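Local coordinates for archaeal Sm-like protein AF-Sm2 (PDB 1LJO), which probably binds RNA as a ring-shaped hexamer of identical Sm-fold subunits, although its cellular role is not established, at residues A[40-45]-A[67-72]. Numbering follows the deposited sequence.
Sequences MNLYLT and NNVVLI
Inside the strongly bent beta barrel of the Sm fold, M40, in the turn just ahead of strand 42-44, and L42 of that strand meet V69 and I72 of strand 69-74 across the hydrophobic interior. No hydrogen bond joins the two segments; the contact is mostly between methyl groups. I72 meets both M40 and L42: with CG1 anti to its carbonyl carbon (chi1 -60°) and an extended chain, it sends CD1 tip to tip against CD1 of L42, 3.8 Å away. M40 bends at chi3 (56°) and runs antiparallel alongside I72; the modelled 3.3 Å between M40 CE and I72 CD1 is too short for two methyls and doubtful in detail. V69 lies crosswise to L42, its CG2 4.0 Å from L42 CD1 and 3.9 Å from the carbonyl O of M40. A classic beta bulge at V70 and L71, opposite strand 17-22, is consistent with V69 and I72, three residues apart, both pointing inward. V20 packs on L42 and M22 on V69, while M13 touches I72. Beside this core, L71 and I72 pair with a strand of a neighbouring subunit, the strand-to-strand joint by which Sm-fold proteins close into rings.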
loop_
_atom_site.group_PDB
_atom_site.type_symbol
_atom_site.label_atom_id
_atom_site.label_comp_id
_atom_site.label_asym_id
_atom_site.label_seq_id
_atom_site.Cartn_x
_atom_site.Cartn_y
_atom_site.Cartn_z
ATOM N N MET A 40 0.124 -11.645 8.110
ATOM C CA MET A 40 1.519 -11.908 7.785
ATOM C C MET A 40 2.526 -10.952 8.423
ATOM O O MET A 40 3.603 -10.699 7.867
ATOM C CB MET A 40 1.718 -11.977 6.266
ATOM C CG MET A 40 1.272 -13.326 5.697
ATOM S SD MET A 40 1.646 -13.599 3.953
ATOM C CE MET A 40 3.356 -13.346 3.953
ATOM N N ASN A 41 2.167 -10.397 9.579
ATOM C CA ASN A 41 3.117 -9.567 10.306
ATOM C C ASN A 41 4.107 -10.639 10.748
ATOM O O ASN A 41 3.705 -11.774 10.995
ATOM C CB ASN A 41 2.475 -8.923 11.535
ATOM C CG ASN A 41 1.491 -7.836 11.169
ATOM O OD1 ASN A 41 1.786 -6.983 10.333
ATOM N ND2 ASN A 41 0.315 -7.858 11.793
ATOM N N LEU A 42 5.388 -10.302 10.834
ATOM C CA LEU A 42 6.381 -11.290 11.226
ATOM C C LEU A 42 7.244 -10.823 12.390
ATOM O O LEU A 42 7.637 -9.659 12.460
ATOM C CB LEU A 42 7.304 -11.613 10.040
ATOM C CG LEU A 42 6.672 -11.959 8.689
ATOM C CD1 LEU A 42 7.766 -12.041 7.633
ATOM C CD2 LEU A 42 5.902 -13.273 8.782
ATOM N N TYR A 43 7.535 -11.745 13.300
ATOM C CA TYR A 43 8.400 -11.452 14.428
ATOM C C TYR A 43 9.606 -12.372 14.307
ATOM O O TYR A 43 9.492 -13.590 14.448
ATOM C CB TYR A 43 7.678 -11.675 15.763
ATOM C CG TYR A 43 8.591 -11.619 16.977
ATOM C CD1 TYR A 43 9.676 -10.743 17.024
ATOM C CD2 TYR A 43 8.365 -12.440 18.080
ATOM C CE1 TYR A 43 10.515 -10.689 18.134
ATOM C CE2 TYR A 43 9.197 -12.393 19.196
ATOM C CZ TYR A 43 10.272 -11.518 19.214
ATOM O OH TYR A 43 11.118 -11.486 20.300
ATOM N N LEU A 44 10.756 -11.774 14.016
ATOM C CA LEU A 44 12.000 -12.516 13.861
ATOM C C LEU A 44 12.933 -12.230 15.026
ATOM O O LEU A 44 12.921 -11.134 15.583
ATOM C CB LEU A 44 12.712 -12.106 12.567
ATOM C CG LEU A 44 11.971 -12.245 11.237
ATOM C CD1 LEU A 44 12.909 -11.872 10.094
ATOM C CD2 LEU A 44 11.479 -13.670 11.076
ATOM N N THR A 45 13.732 -13.222 15.393
ATOM C CA THR A 45 14.708 -13.060 16.460
ATOM C C THR A 45 16.052 -13.433 15.853
ATOM O O THR A 45 16.097 -14.132 14.838
ATOM C CB THR A 45 14.421 -13.984 17.658
ATOM O OG1 THR A 45 14.365 -15.343 17.214
ATOM C CG2 THR A 45 13.088 -13.600 18.326
ATOM N N ASN A 67 1.779 -5.967 5.526
ATOM C CA ASN A 67 1.457 -5.431 4.210
ATOM C C ASN A 67 2.675 -4.902 3.465
ATOM O O ASN A 67 2.567 -4.523 2.306
ATOM C CB ASN A 67 0.375 -4.351 4.288
ATOM C CG ASN A 67 0.807 -3.152 5.073
ATOM O OD1 ASN A 67 0.900 -3.200 6.298
ATOM N ND2 ASN A 67 1.082 -2.057 4.372
ATOM N N ASN A 68 3.831 -4.873 4.120
ATOM C CA ASN A 68 5.046 -4.416 3.447
ATOM C C ASN A 68 6.009 -5.563 3.164
ATOM O O ASN A 68 7.131 -5.367 2.670
ATOM C CB ASN A 68 5.712 -3.293 4.242
ATOM C CG ASN A 68 4.929 -1.995 4.134
ATOM O OD1 ASN A 68 4.486 -1.631 3.048
ATOM N ND2 ASN A 68 4.749 -1.304 5.248
ATOM N N VAL A 69 5.550 -6.772 3.468
ATOM C CA VAL A 69 6.330 -7.972 3.186
ATOM C C VAL A 69 6.087 -8.253 1.709
ATOM O O VAL A 69 4.949 -8.183 1.243
ATOM C CB VAL A 69 5.824 -9.197 3.986
ATOM C CG1 VAL A 69 6.453 -10.472 3.433
ATOM C CG2 VAL A 69 6.177 -9.043 5.461
ATOM N N VAL A 70 7.147 -8.547 0.965
ATOM C CA VAL A 70 6.997 -8.848 -0.455
ATOM C C VAL A 70 7.100 -10.348 -0.702
ATOM O O VAL A 70 6.207 -10.961 -1.297
ATOM C CB VAL A 70 8.080 -8.131 -1.307
ATOM C CG1 VAL A 70 7.974 -8.574 -2.770
ATOM C CG2 VAL A 70 7.905 -6.615 -1.200
ATOM N N LEU A 71 8.180 -10.940 -0.212
ATOM C CA LEU A 71 8.433 -12.357 -0.413
ATOM C C LEU A 71 9.069 -12.995 0.820
ATOM O O LEU A 71 9.901 -12.379 1.484
ATOM C CB LEU A 71 9.347 -12.519 -1.640
ATOM C CG LEU A 71 9.847 -13.889 -2.112
ATOM C CD1 LEU A 71 10.442 -13.751 -3.520
ATOM C CD2 LEU A 71 10.893 -14.425 -1.150
ATOM N N ILE A 72 8.664 -14.227 1.120
ATOM C CA ILE A 72 9.204 -14.974 2.254
ATOM C C ILE A 72 9.748 -16.281 1.700
ATOM O O ILE A 72 9.080 -16.956 0.927
ATOM C CB ILE A 72 8.121 -15.312 3.304
ATOM C CG1 ILE A 72 7.493 -14.028 3.844
ATOM C CG2 ILE A 72 8.744 -16.126 4.450
ATOM C CD1 ILE A 72 6.373 -14.275 4.860
#